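Local coordinates for nonsense-mediated mRNA decay protein 2 (Saccharomyces cerevisiae, PDB 4LUN), which takes part in nonsense-mediated decay of mRNAs with premature stop codons, the piece described here being its N-terminal MIF4G domain, at residues 64-69 and 102-107; 96-101 and 153-158; 125-130 and 191-196. All blocks are in the same frame, centred on the assembly; numbering follows the deposited sequence. Where two conformers were deposited one is given.

Contact 1: residues 64-69 and 102-107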
ATOM      1  N   SER A  64      -2.633 -14.277  29.389  1.00 32.45           N
ATOM      2  CA  SER A  64      -2.367 -15.452  28.577  1.00 36.34           C
ATOM      3  C   SER A  64      -3.490 -15.544  27.565  1.00 45.74           C
ATOM      4  O   SER A  64      -4.622 -15.896  27.905  1.00 48.15           O
ATOM      5  CB  SER A  64      -2.349 -16.716  29.428  1.00 42.91           C
ATOM      6  OG  SER A  64      -2.390 -17.869  28.604  1.00 51.74           O
ATOM      7  N   LEU A  65      -3.161 -15.232  26.320  1.00 38.57           N
ATOM      8  CA  LEU A  65      -4.144 -15.061  25.261  1.00 35.12           C
ATOM      9  C   LEU A  65      -4.158 -16.227  24.273  1.00 28.03           C
ATOM     10  O   LEU A  65      -4.868 -16.186  23.268  1.00 30.77           O
ATOM     11  CB  LEU A  65      -3.836 -13.767  24.513  1.00 31.93           C
ATOM     12  CG  LEU A  65      -3.920 -12.476  25.322  1.00 33.55           C
ATOM     13  CD1 LEU A  65      -3.131 -11.363  24.664  1.00 35.85           C
ATOM     14  CD2 LEU A  65      -5.365 -12.058  25.474  1.00 35.96           C
ATOM     15  N   GLU A  66      -3.382 -17.266  24.568  1.00 30.62           N
ATOM     16  CA  GLU A  66      -3.179 -18.385  23.642  1.00 33.14           C
ATOM     17  C   GLU A  66      -4.456 -19.036  23.094  1.00 33.93           C
ATOM     18  O   GLU A  66      -4.552 -19.337  21.906  1.00 32.28           O
ATOM     19  CB  GLU A  66      -2.300 -19.455  24.299  1.00 40.41           C
ATOM     20  CG  GLU A  66      -1.640 -20.404  23.312  1.00 47.84           C
ATOM     21  CD  GLU A  66      -0.537 -19.731  22.513  1.00 45.06           C
ATOM     22  OE1 GLU A  66      -0.511 -19.900  21.275  1.00 49.99           O
ATOM     23  OE2 GLU A  66       0.306 -19.039  23.125  1.00 49.13           O
ATOM     24  N   LYS A  67      -5.439 -19.270  23.953  1.00 33.58           N
ATOM     25  CA  LYS A  67      -6.643 -19.966  23.514  1.00 34.22           C
ATOM     26  C   LYS A  67      -7.581 -19.044  22.744  1.00 31.93           C
ATOM     27  O   LYS A  67      -8.544 -19.511  22.131  1.00 39.89           O
ATOM     28  CB  LYS A  67      -7.374 -20.613  24.694  1.00 39.25           C
ATOM     29  CG  LYS A  67      -7.235 -19.856  26.002  1.00 43.61           C
ATOM     30  CD  LYS A  67      -6.077 -20.389  26.844  1.00 43.70           C
ATOM     31  CE  LYS A  67      -4.989 -19.334  27.015  1.00 32.99           C
ATOM     32  NZ  LYS A  67      -5.566 -17.966  27.134  1.00 37.33           N
ATOM     33  N   TYR A  68      -7.307 -17.740  22.783  1.00 29.30           N
ATOM     34  CA  TYR A  68      -8.087 -16.775  22.006  1.00 27.51           C
ATOM     35  C   TYR A  68      -7.331 -16.312  20.754  1.00 32.58           C
ATOM     36  O   TYR A  68      -7.754 -15.377  20.080  1.00 30.61           O
ATOM     37  CB  TYR A  68      -8.479 -15.562  22.864  1.00 26.96           C
ATOM     38  CG  TYR A  68      -9.786 -15.719  23.628  1.00 30.27           C
ATOM     39  CD1 TYR A  68     -10.945 -15.081  23.202  1.00 32.58           C
ATOM     40  CD2 TYR A  68      -9.859 -16.505  24.772  1.00 34.97           C
ATOM     41  CE1 TYR A  68     -12.141 -15.223  23.895  1.00 34.81           C
ATOM     42  CE2 TYR A  68     -11.049 -16.651  25.471  1.00 27.40           C
ATOM     43  CZ  TYR A  68     -12.184 -16.012  25.027  1.00 29.07           C
ATOM     44  OH  TYR A  68     -13.370 -16.155  25.722  1.00 28.98           O
ATOM     45  N   LEU A  69      -6.219 -16.974  20.449  1.00 29.32           N
ATOM     46  CA  LEU A  69      -5.375 -16.583  19.317  1.00 32.78           C
ATOM     47  C   LEU A  69      -6.116 -16.454  17.981  1.00 31.62           C
ATOM     48  O   LEU A  69      -5.989 -15.431  17.299  1.00 30.39           O
ATOM     49  CB  LEU A  69      -4.206 -17.552  19.162  1.00 36.08           C
ATOM     50  CG  LEU A  69      -3.271 -17.214  18.005  1.00 32.93           C
ATOM     51  CD1 LEU A  69      -2.717 -15.808  18.195  1.00 33.87           C
ATOM     52  CD2 LEU A  69      -2.158 -18.226  17.926  1.00 36.03           C
ATOM     53  N   GLN A 102       5.799 -10.458  18.707  1.00 22.86           N
ATOM     54  CA  GLN A 102       6.859 -10.817  19.648  1.00 24.50           C
ATOM     55  C   GLN A 102       6.378 -11.860  20.655  1.00 28.84           C
ATOM     56  O   GLN A 102       7.158 -12.702  21.111  1.00 28.18           O
ATOM     57  CB  GLN A 102       7.384  -9.569  20.354  1.00 22.63           C
ATOM     58  CG  GLN A 102       8.248  -8.704  19.440  1.00 24.03           C
ATOM     59  CD  GLN A 102       8.397  -7.296  19.941  1.00 30.35           C
ATOM     60  OE1 GLN A 102       8.232  -7.030  21.128  1.00 31.41           O
ATOM     61  NE2 GLN A 102       8.696  -6.373  19.032  1.00 25.90           N
ATOM     62  N   ARG A 103       5.090 -11.810  20.988  1.00 24.49           N
ATOM     63  CA  ARG A 103       4.504 -12.789  21.908  1.00 28.25           C
ATOM     64  C   ARG A 103       4.299 -14.146  21.241  1.00 34.14           C
ATOM     65  O   ARG A 103       4.598 -15.192  21.832  1.00 30.51           O
ATOM     66  CB  ARG A 103       3.160 -12.293  22.452  1.00 30.48           C
ATOM     67  CG  ARG A 103       3.226 -11.409  23.696  1.00 39.59           C
ATOM     68  CD  ARG A 103       3.533 -12.198  24.975  1.00 42.73           C
ATOM     69  NE  ARG A 103       2.726 -13.415  25.123  1.00 41.61           N
ATOM     70  CZ  ARG A 103       1.573 -13.490  25.787  1.00 43.62           C
ATOM     71  NH1 ARG A 103       1.061 -12.416  26.379  1.00 36.05           N
ATOM     72  NH2 ARG A 103       0.925 -14.648  25.857  1.00 43.29           N
ATOM     73  N   PHE A 104       3.797 -14.132  20.007  1.00 23.46           N
ATOM     74  CA  PHE A 104       3.354 -15.369  19.357  1.00 22.11           C
ATOM     75  C   PHE A 104       4.113 -15.815  18.102  1.00 25.68           C
ATOM     76  O   PHE A 104       3.893 -16.928  17.623  1.00 26.84           O
ATOM     77  CB  PHE A 104       1.855 -15.304  19.053  1.00 26.22           C
ATOM     78  CG  PHE A 104       1.017 -14.925  20.242  1.00 30.03           C
ATOM     79  CD1 PHE A 104       0.883 -15.793  21.318  1.00 38.36           C
ATOM     80  CD2 PHE A 104       0.376 -13.694  20.297  1.00 29.35           C
ATOM     81  CE1 PHE A 104       0.122 -15.441  22.420  1.00 37.40           C
ATOM     82  CE2 PHE A 104      -0.382 -13.338  21.399  1.00 35.62           C
ATOM     83  CZ  PHE A 104      -0.510 -14.214  22.459  1.00 36.55           C
ATOM     84  N   ASN A 105       4.993 -14.971  17.566  1.00 22.73           N
ATOM     85  CA  ASN A 105       5.674 -15.298  16.305  1.00 24.53           C
ATOM     86  C   ASN A 105       4.701 -15.727  15.191  1.00 23.37           C
ATOM     87  O   ASN A 105       3.613 -15.182  15.059  1.00 23.43           O
ATOM     88  CB  ASN A 105       6.765 -16.363  16.531  1.00 29.76           C
ATOM     89  CG  ASN A 105       7.545 -16.702  15.267  1.00 40.71           C
ATOM     90  OD1 ASN A 105       8.065 -15.820  14.589  1.00 51.34           O
ATOM     91  ND2 ASN A 105       7.554 -17.984  14.902  1.00 37.10           N
ATOM     92  N   GLY A 106       5.098 -16.752  14.442  1.00 25.48           N
ATOM     93  CA  GLY A 106       4.519 -17.117  13.172  1.00 29.76           C
ATOM     94  C   GLY A 106       3.121 -17.651  13.280  1.00 25.04           C
ATOM     95  O   GLY A 106       2.336 -17.464  12.366  1.00 26.15           O
ATOM     96  N   ARG A 107       2.787 -18.308  14.391  1.00 25.44           N
ATOM     97  CA  ARG A 107       1.422 -18.800  14.532  1.00 27.07           C
ATOM     98  C   ARG A 107       0.402 -17.654  14.588  1.00 24.70           C
ATOM     99  O   ARG A 107      -0.774 -17.868  14.324  1.00 29.75           O
ATOM    100  CB  ARG A 107       1.274 -19.770  15.715  1.00 30.27           C
ATOM    101  CG  ARG A 107       1.624 -19.195  17.067  1.00 27.74           C
ATOM    102  CD  ARG A 107       1.682 -20.302  18.125  1.00 37.26           C
ATOM    103  NE  ARG A 107       1.700 -19.743  19.475  1.00 36.22           N
ATOM    104  CZ  ARG A 107       2.806 -19.407  20.132  1.00 42.77           C
ATOM    105  NH1 ARG A 107       3.995 -19.584  19.572  1.00 39.94           N
ATOM    106  NH2 ARG A 107       2.727 -18.896  21.354  1.00 41.79           N
TER
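Glu66 and Arg107 form a side-on, bidentate salt bridge. Arg107 NE bonds Glu66 OE1 at 2.9 Å and Arg107 NH2 bonds Glu66 OE2 at 3.0 Å; both oxygens are met on the syn side. Carboxylate and guanidinium are not quite coplanar, their planes lying 35° apart, yet with one nitrogen to each oxygen the pairing limits rotation of both groups. The arginine chain, extended from CG to NE, crosses the glutamate at about a right angle. Glu66 reaches it because its CG stands anti to the backbone N (chi1 -160°) and the chain then bends at chi2.

Apolar contacts centre on the buried ring of Phe104. Leu69 CD1 lies over one face, 4.3 Å from Phe104 CD2 and offset toward the rim, while CB of Arg103 covers the opposite face. Leu65 CB touches Phe104 CZ at 3.9 Å. Glu66 OE2 approaches the ring edge near its plane, 3.7 Å from Phe104 CE1, so the carboxylate meets ring hydrogens as well as the arginine. Leu69 CD2 also packs against the aliphatic CG of Arg107.

The guanidinium of Arg103, one face of which lies against Phe104 CZ, hydrogen-bonds through NH1 to the carbonyl oxygens of Leu60 and Ala63, tying the end of helix 52-60 and the loop that follows it to helix 87-104. Such joining of an interhelical loop to the turn between consecutive helices, 87-104 and 106-116, is in keeping with the HEAT-repeat-like helical stacking of a MIF4G domain.

Contact 2: residues 96-101 and 153-158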
ATOM      1  N   ILE A  96       1.493  -2.239  18.237  1.00 27.34           N
ATOM      2  CA  ILE A  96       0.586  -3.304  18.649  1.00 28.18           C
ATOM      3  C   ILE A  96       0.848  -4.613  17.905  1.00 29.21           C
ATOM      4  O   ILE A  96       0.923  -5.678  18.516  1.00 25.17           O
ATOM      5  CB  ILE A  96      -0.875  -2.872  18.443  1.00 30.40           C
ATOM      6  CG1 ILE A  96      -1.198  -1.687  19.355  1.00 33.37           C
ATOM      7  CG2 ILE A  96      -1.826  -4.031  18.692  1.00 31.04           C
ATOM      8  CD1 ILE A  96      -2.440  -0.916  18.940  1.00 31.03           C
ATOM      9  N   ILE A  97       0.994  -4.544  16.589  1.00 23.27           N
ATOM     10  CA  ILE A  97       1.279  -5.748  15.814  1.00 23.26           C
ATOM     11  C   ILE A  97       2.646  -6.316  16.183  1.00 22.66           C
ATOM     12  O   ILE A  97       2.804  -7.526  16.256  1.00 22.39           O
ATOM     13  CB  ILE A  97       1.196  -5.503  14.291  1.00 23.59           C
ATOM     14  CG1 ILE A  97      -0.218  -5.068  13.898  1.00 29.76           C
ATOM     15  CG2 ILE A  97       1.581  -6.760  13.511  1.00 20.47           C
ATOM     16  CD1 ILE A  97      -1.283  -6.060  14.293  1.00 32.08           C
ATOM     17  N   SER A  98       3.624  -5.445  16.422  1.00 20.27           N
ATOM     18  CA  SER A  98       4.958  -5.889  16.832  1.00 19.01           C
ATOM     19  C   SER A  98       4.905  -6.647  18.157  1.00 23.03           C
ATOM     20  O   SER A  98       5.568  -7.670  18.308  1.00 24.22           O
ATOM     21  CB  SER A  98       5.932  -4.716  16.936  1.00 22.71           C
ATOM     22  OG  SER A  98       6.199  -4.163  15.659  1.00 23.10           O
ATOM     23  N   GLY A  99       4.120  -6.141  19.103  1.00 22.65           N
ATOM     24  CA  GLY A  99       3.941  -6.807  20.386  1.00 27.27           C
ATOM     25  C   GLY A  99       3.343  -8.190  20.232  1.00 24.93           C
ATOM     26  O   GLY A  99       3.816  -9.159  20.827  1.00 28.81           O
ATOM     27  N   LEU A 100       2.297  -8.285  19.421  1.00 22.32           N
ATOM     28  CA  LEU A 100       1.633  -9.555  19.187  1.00 19.10           C
ATOM     29  C   LEU A 100       2.570 -10.518  18.478  1.00 24.73           C
ATOM     30  O   LEU A 100       2.603 -11.700  18.802  1.00 22.11           O
ATOM     31  CB  LEU A 100       0.353  -9.349  18.382  1.00 23.10           C
ATOM     32  CG  LEU A 100      -0.830  -8.853  19.210  1.00 23.71           C
ATOM     33  CD1 LEU A 100      -1.893  -8.264  18.308  1.00 27.01           C
ATOM     34  CD2 LEU A 100      -1.396 -10.003  20.036  1.00 29.57           C
ATOM     35  N   HIS A 101       3.335 -10.010  17.517  1.00 22.93           N
ATOM     36  CA  HIS A 101       4.316 -10.829  16.815  1.00 20.30           C
ATOM     37  C   HIS A 101       5.413 -11.313  17.771  1.00 22.21           C
ATOM     38  O   HIS A 101       5.899 -12.444  17.669  1.00 22.56           O
ATOM     39  CB  HIS A 101       4.928 -10.045  15.635  1.00 20.78           C
ATOM     40  CG  HIS A 101       6.118 -10.711  15.028  1.00 16.94           C
ATOM     41  ND1 HIS A 101       6.026 -11.858  14.267  1.00 20.19           N
ATOM     42  CD2 HIS A 101       7.436 -10.405  15.086  1.00 18.26           C
ATOM     43  CE1 HIS A 101       7.231 -12.224  13.879  1.00 21.55           C
ATOM     44  NE2 HIS A 101       8.109 -11.361  14.365  1.00 19.30           N
ATOM     45  N   VAL A 153       9.569  -2.899   9.778  1.00 18.69           N
ATOM     46  CA  VAL A 153       9.927  -3.357  11.126  1.00 17.41           C
ATOM     47  C   VAL A 153      10.071  -4.874  11.225  1.00 16.37           C
ATOM     48  O   VAL A 153      10.192  -5.418  12.313  1.00 19.15           O
ATOM     49  CB  VAL A 153       8.986  -2.799  12.239  1.00 18.89           C
ATOM     50  CG1 VAL A 153       9.067  -1.277  12.274  1.00 22.90           C
ATOM     51  CG2 VAL A 153       7.552  -3.276  12.040  1.00 15.27           C
ATOM     52  N   GLY A 154      10.083  -5.560  10.089  1.00 17.31           N
ATOM     53  CA  GLY A 154      10.399  -6.976  10.091  1.00 20.81           C
ATOM     54  C   GLY A 154       9.279  -7.911  10.508  1.00 18.36           C
ATOM     55  O   GLY A 154       9.516  -9.079  10.819  1.00 18.33           O
ATOM     56  N   VAL A 155       8.048  -7.417  10.495  1.00 18.18           N
ATOM     57  CA  VAL A 155       6.909  -8.278  10.799  1.00 19.05           C
ATOM     58  C   VAL A 155       6.454  -9.021   9.545  1.00 21.48           C
ATOM     59  O   VAL A 155       6.369 -10.256   9.529  1.00 21.62           O
ATOM     60  CB  VAL A 155       5.745  -7.461  11.386  1.00 18.75           C
ATOM     61  CG1 VAL A 155       4.511  -8.344  11.562  1.00 19.40           C
ATOM     62  CG2 VAL A 155       6.159  -6.859  12.718  1.00 21.86           C
ATOM     63  N   PHE A 156       6.162  -8.254   8.499  1.00 18.48           N
ATOM     64  CA  PHE A 156       5.727  -8.782   7.207  1.00 18.48           C
ATOM     65  C   PHE A 156       6.904  -8.793   6.242  1.00 26.02           C
ATOM     66  O   PHE A 156       7.220  -7.758   5.665  1.00 29.61           O
ATOM     67  CB  PHE A 156       4.676  -7.859   6.600  1.00 16.97           C
ATOM     68  CG  PHE A 156       3.313  -7.940   7.232  1.00 18.97           C
ATOM     69  CD1 PHE A 156       2.976  -8.946   8.124  1.00 18.85           C
ATOM     70  CD2 PHE A 156       2.345  -7.003   6.890  1.00 20.12           C
ATOM     71  CE1 PHE A 156       1.706  -9.006   8.679  1.00 20.86           C
ATOM     72  CE2 PHE A 156       1.071  -7.055   7.438  1.00 21.13           C
ATOM     73  CZ  PHE A 156       0.748  -8.063   8.335  1.00 22.31           C
ATOM     74  N   ARG A 157       7.527  -9.943   6.021  1.00 17.64           N
ATOM     75  CA  ARG A 157       8.778  -9.973   5.272  1.00 20.59           C
ATOM     76  C   ARG A 157       8.710 -10.620   3.905  1.00 18.58           C
ATOM     77  O   ARG A 157       9.228 -10.073   2.933  1.00 18.76           O
ATOM     78  CB  ARG A 157       9.856 -10.703   6.083  1.00 16.89           C
ATOM     79  CG  ARG A 157       9.890 -10.291   7.546  1.00 21.38           C
ATOM     80  CD  ARG A 157      11.056 -10.966   8.274  1.00 20.23           C
ATOM     81  NE  ARG A 157      10.893 -12.415   8.385  1.00 20.20           N
ATOM     82  CZ  ARG A 157      11.814 -13.219   8.909  1.00 26.05           C
ATOM     83  NH1 ARG A 157      12.951 -12.713   9.369  1.00 25.73           N
ATOM     84  NH2 ARG A 157      11.607 -14.526   8.973  1.00 23.96           N
ATOM     85  N   THR A 158       8.120 -11.810   3.839  1.00 15.82           N
ATOM     86  CA  THR A 158       8.215 -12.616   2.628  1.00 17.76           C
ATOM     87  C   THR A 158       7.124 -13.675   2.616  1.00 15.15           C
ATOM     88  O   THR A 158       6.610 -14.053   3.664  1.00 18.52           O
ATOM     89  CB  THR A 158       9.610 -13.299   2.541  1.00 21.29           C
ATOM     90  OG1 THR A 158       9.640 -14.209   1.435  1.00 20.12           O
ATOM     91  CG2 THR A 158       9.905 -14.075   3.821  1.00 22.25           C
TER
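No hydrogen bond links Val155 or its neighbours in 153-158 directly to 96-101, although every touching residue is buried; the polar side chains beside it, Ser98 and His101, find their partners elsewhere, in helix 87-104 itself and in helices 3-17 and 106-116. Val155 carries most of the contact. Its two methyls divide the work: CG1, anti to the backbone N (chi1 174°), meets Ile97 CG2 at 3.9 Å, and CG2 lies 4.0 Å from Ser98 OG. The Ile97 and Val155 side chains cross at about a right angle, touching through one methyl of each. CG1 of Val155 also approaches His101 CB, at 4.4 Å.

Ser98 OG sits between two valines, with Val153 CG2 also 4.0 Å from it. These are van der Waals neighbours only. The hydroxyl is turned beside its own backbone N (chi1 -68°), where it bonds the carbonyl oxygen of Val94 one helical turn earlier, and it is also hydrogen-bonded to Asn13 ND2. His101 is likewise engaged at both nitrogens, ND1 with Thr109 OG1 and NE2 with Asn13 O. These two bonds fix the rotation of the imidazole beside Val155, while Gly154 O remains a looser neighbour, 4.4 Å from His101 NE2.

Gly154, with positive phi, is the C-prime residue of a Schellman motif ending helix 130-152: Gly154 N bonds Tyr151 O and Val155 N bonds Leu150 O. The turn directs Val155 toward helix 87-104. Asn13 and Trp17 of helix 3-17 accompany the contact, Asn13 ND2 also bonding Val153 O and Trp17 NE1 bonding Val155 O, while Thr109 of helix 106-116 touches Val155; the end of helix 130-152 is thus packed among helices 3-17, 87-104 and 106-116.

Contact 3: residues 125-130 and 191-196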
ATOM      1  N   VAL A 125     -13.639  -7.673 -11.846  1.00 18.15           N
ATOM      2  CA  VAL A 125     -14.699  -7.066 -12.644  1.00 15.31           C
ATOM      3  C   VAL A 125     -14.232  -5.694 -13.097  1.00 17.12           C
ATOM      4  O   VAL A 125     -13.221  -5.189 -12.612  1.00 14.30           O
ATOM      5  CB  VAL A 125     -15.988  -6.888 -11.828  1.00 16.96           C
ATOM      6  CG1 VAL A 125     -16.622  -8.245 -11.509  1.00 22.73           C
ATOM      7  CG2 VAL A 125     -15.685  -6.122 -10.537  1.00 17.53           C
ATOM      8  N   ASP A 126     -14.984  -5.083 -14.003  1.00 15.57           N
ATOM      9  CA  ASP A 126     -14.614  -3.787 -14.546  1.00 14.14           C
ATOM     10  C   ASP A 126     -15.085  -2.698 -13.591  1.00 15.22           C
ATOM     11  O   ASP A 126     -15.884  -2.949 -12.692  1.00 19.50           O
ATOM     12  CB  ASP A 126     -15.274  -3.594 -15.913  1.00 15.32           C
ATOM     13  CG  ASP A 126     -14.566  -2.562 -16.785  1.00 22.01           C
ATOM     14  OD1 ASP A 126     -13.617  -1.895 -16.319  1.00 20.84           O
ATOM     15  OD2 ASP A 126     -14.972  -2.417 -17.956  1.00 20.68           O
ATOM     16  N   ILE A 127     -14.579  -1.490 -13.799  1.00 19.20           N
ATOM     17  CA  ILE A 127     -15.018  -0.333 -13.022  1.00 17.29           C
ATOM     18  C   ILE A 127     -16.416   0.085 -13.470  1.00 24.42           C
ATOM     19  O   ILE A 127     -16.651   0.300 -14.652  1.00 26.75           O
ATOM     20  CB  ILE A 127     -14.029   0.831 -13.204  1.00 21.27           C
ATOM     21  CG1 ILE A 127     -12.712   0.490 -12.505  1.00 20.13           C
ATOM     22  CG2 ILE A 127     -14.597   2.139 -12.662  1.00 23.52           C
ATOM     23  CD1 ILE A 127     -11.587   1.457 -12.798  1.00 21.67           C
ATOM     24  N   GLU A 128     -17.336   0.185 -12.518  1.00 24.05           N
ATOM     25  CA  GLU A 128     -18.713   0.582 -12.810  1.00 29.25           C
ATOM     26  C   GLU A 128     -18.916   2.052 -12.493  1.00 34.65           C
ATOM     27  O   GLU A 128     -19.638   2.765 -13.189  1.00 36.33           O
ATOM     28  CB  GLU A 128     -19.681  -0.245 -11.971  1.00 30.65           C
ATOM     29  CG  GLU A 128     -19.790  -1.698 -12.390  1.00 40.01           C
ATOM     30  CD  GLU A 128     -20.850  -1.937 -13.454  1.00 42.50           C
ATOM     31  OE1 GLU A 128     -22.050  -1.801 -13.133  1.00 49.43           O
ATOM     32  OE2 GLU A 128     -20.488  -2.268 -14.604  1.00 36.31           O
ATOM     33  N   SER A 129     -18.277   2.484 -11.417  1.00 24.82           N
ATOM     34  CA  SER A 129     -18.410   3.840 -10.912  1.00 25.68           C
ATOM     35  C   SER A 129     -17.026   4.362 -10.598  1.00 24.08           C
ATOM     36  O   SER A 129     -16.326   3.773  -9.788  1.00 22.72           O
ATOM     37  CB  SER A 129     -19.229   3.818  -9.618  1.00 28.07           C
ATOM     38  OG  SER A 129     -19.071   5.021  -8.881  1.00 27.37           O
ATOM     39  N   GLU A 130     -16.629   5.464 -11.212  1.00 18.67           N
ATOM     40  CA  GLU A 130     -15.299   6.002 -10.947  1.00 24.47           C
ATOM     41  C   GLU A 130     -15.247   6.643  -9.579  1.00 21.99           C
ATOM     42  O   GLU A 130     -14.186   6.752  -8.962  1.00 19.37           O
ATOM     43  CB  GLU A 130     -14.887   6.978 -12.032  1.00 22.58           C
ATOM     44  CG  GLU A 130     -14.717   6.286 -13.372  1.00 29.95           C
ATOM     45  CD  GLU A 130     -14.077   7.171 -14.409  1.00 37.74           C
ATOM     46  OE1 GLU A 130     -13.823   8.354 -14.098  1.00 37.67           O
ATOM     47  OE2 GLU A 130     -13.823   6.676 -15.530  1.00 42.94           O
ATOM     48  N   LEU A 191      -0.786  -1.769  -9.322  1.00 14.82           N
ATOM     49  CA  LEU A 191      -0.583  -0.703 -10.285  1.00 11.82           C
ATOM     50  C   LEU A 191      -1.230  -1.021 -11.625  1.00 15.23           C
ATOM     51  O   LEU A 191      -1.371  -0.137 -12.473  1.00 15.63           O
ATOM     52  CB  LEU A 191       0.904  -0.434 -10.487  1.00 16.20           C
ATOM     53  CG  LEU A 191       1.595   0.171  -9.271  1.00 14.36           C
ATOM     54  CD1 LEU A 191       3.078   0.362  -9.574  1.00 15.15           C
ATOM     55  CD2 LEU A 191       0.963   1.497  -8.911  1.00 21.49           C
ATOM     56  N   ASN A 192      -1.634  -2.279 -11.796  1.00 15.71           N
ATOM     57  CA  ASN A 192      -2.086  -2.753 -13.102  0.53 19.00           C
ATOM     58  C   ASN A 192      -3.566  -3.135 -13.165  1.00 25.10           C
ATOM     59  O   ASN A 192      -3.969  -4.005 -13.940  1.00 28.47           O
ATOM     60  CB  ASN A 192      -1.201  -3.906 -13.584  0.53 18.67           C
ATOM     61  CG  ASN A 192       0.168  -3.427 -14.058  0.53 19.77           C
ATOM     62  OD1 ASN A 192       0.293  -2.856 -15.142  0.53 23.41           O
ATOM     63  ND2 ASN A 192       1.195  -3.644 -13.242  0.53 22.12           N
ATOM     64  N   TYR A 193      -4.382  -2.480 -12.352  1.00 14.41           N
ATOM     65  CA  TYR A 193      -5.824  -2.632 -12.498  1.00 14.75           C
ATOM     66  C   TYR A 193      -6.367  -1.408 -13.228  1.00 13.46           C
ATOM     67  O   TYR A 193      -6.318  -0.295 -12.699  1.00 17.29           O
ATOM     68  CB  TYR A 193      -6.509  -2.777 -11.146  1.00 12.87           C
ATOM     69  CG  TYR A 193      -8.019  -2.859 -11.251  1.00 15.31           C
ATOM     70  CD1 TYR A 193      -8.642  -3.979 -11.802  1.00 15.52           C
ATOM     71  CD2 TYR A 193      -8.820  -1.824 -10.797  1.00 16.26           C
ATOM     72  CE1 TYR A 193     -10.032  -4.052 -11.901  1.00 13.52           C
ATOM     73  CE2 TYR A 193     -10.203  -1.885 -10.895  1.00 14.98           C
ATOM     74  CZ  TYR A 193     -10.804  -3.004 -11.446  1.00 17.29           C
ATOM     75  OH  TYR A 193     -12.194  -3.055 -11.529  1.00 16.11           O
ATOM     76  N   LYS A 194      -6.856  -1.615 -14.451  1.00 14.15           N
ATOM     77  CA  LYS A 194      -7.415  -0.529 -15.266  1.00 13.18           C
ATOM     78  C   LYS A 194      -6.440   0.641 -15.391  1.00 14.92           C
ATOM     79  O   LYS A 194      -6.833   1.794 -15.237  1.00 15.53           O
ATOM     80  CB  LYS A 194      -8.757  -0.048 -14.701  1.00 16.12           C
ATOM     81  CG  LYS A 194      -9.829  -1.128 -14.642  1.00 17.60           C
ATOM     82  CD  LYS A 194     -10.298  -1.505 -16.036  1.00 18.66           C
ATOM     83  CE  LYS A 194     -10.735  -0.283 -16.810  1.00 25.76           C
ATOM     84  NZ  LYS A 194     -11.569  -0.648 -17.990  1.00 30.00           N
ATOM     85  N   PHE A 195      -5.169   0.323 -15.644  1.00 14.38           N
ATOM     86  CA  PHE A 195      -4.117   1.334 -15.691  1.00 15.15           C
ATOM     87  C   PHE A 195      -4.462   2.502 -16.586  1.00 15.80           C
ATOM     88  O   PHE A 195      -4.144   3.646 -16.263  1.00 15.59           O
ATOM     89  CB  PHE A 195      -2.797   0.729 -16.161  1.00 16.42           C
ATOM     90  CG  PHE A 195      -1.791   1.756 -16.609  1.00 15.50           C
ATOM     91  CD1 PHE A 195      -1.005   2.423 -15.680  1.00 16.51           C
ATOM     92  CD2 PHE A 195      -1.603   2.028 -17.960  1.00 16.93           C
ATOM     93  CE1 PHE A 195      -0.080   3.375 -16.086  1.00 16.86           C
ATOM     94  CE2 PHE A 195      -0.667   2.984 -18.381  1.00 17.12           C
ATOM     95  CZ  PHE A 195       0.092   3.654 -17.442  1.00 15.62           C
ATOM     96  N   LYS A 196      -5.119   2.224 -17.707  1.00 16.99           N
ATOM     97  CA  LYS A 196      -5.359   3.276 -18.692  1.00 19.78           C
ATOM     98  C   LYS A 196      -6.267   4.406 -18.204  1.00 16.97           C
ATOM     99  O   LYS A 196      -6.259   5.494 -18.799  1.00 17.23           O
ATOM    100  CB  LYS A 196      -5.818   2.690 -20.040  1.00 23.57           C
ATOM    101  CG  LYS A 196      -4.693   1.958 -20.769  1.00 26.22           C
ATOM    102  CD  LYS A 196      -4.995   1.757 -22.249  1.00 32.40           C
ATOM    103  CE  LYS A 196      -6.236   0.906 -22.470  1.00 43.46           C
ATOM    104  NZ  LYS A 196      -6.505   0.726 -23.934  1.00 45.59           N
TER
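Two loops without strand pairing meet, 191-196 passing into a 3-10 turn at Phe195, with Ile127 and Lys194 nearest, their CA atoms 7.9 Å apart, and Lys194 has positive phi (53°). Tyr193 reaches across with its hydroxyl, which donates to Val125 O at 2.6 Å. That oxygen lies at the ring edge, and the hydroxyl is tilted 25° from the carbonyl plane. With CG anti to the backbone N (chi1 177°), the ring extends to Ile127, whose CG1 lies 3.8 Å from Tyr193 CE2. Lys194 CG, anti to its carbonyl carbon, lies over the centre of the Tyr193 ring; Ile127 CD1 packs against this CG at 3.6 Å.

Bends at chi2 and chi3 then bring CD, CE and NZ of Lys194 round to Asp126, where NZ forms a salt bridge with Asp126 OD1 at 2.9 Å. The same oxygen accepts from Ile127 N, which approaches from above the carboxylate plane, so two donors hold it. A leucine in place of Tyr193 would probably leave Val125 O without this donor and open a gap beside Ile127 and the Lys194 chain.

At the protein surface, the contact joins the loop before helix 130-152 to the loop between helices 182-190 and 201-210, with Glu133 and Arg136 of helix 130-152 also touching Tyr193.

Overall arrangement
All three contacts fall within the MIF4G domain of this chain, which is mostly helix and has no strand. Contacts 1 and 2 are close neighbours, their centres 13 Å apart, and share helix 87-104: 96-101 runs directly into 102-107. Contact 3 lies on the other side of the chain's centre, 39 Å from contact 1 and 32 Å from contact 2 between centres. Along the sequence contact 2 interleaves with both others, whereas contact 1 closes before contact 3 opens. Helix 130-152 connects the two regions, beginning at contact 3 and ending at contact 2. Loops between helices thus meet other parts of the fold at both separated sites, and the long helix spans the distance between them.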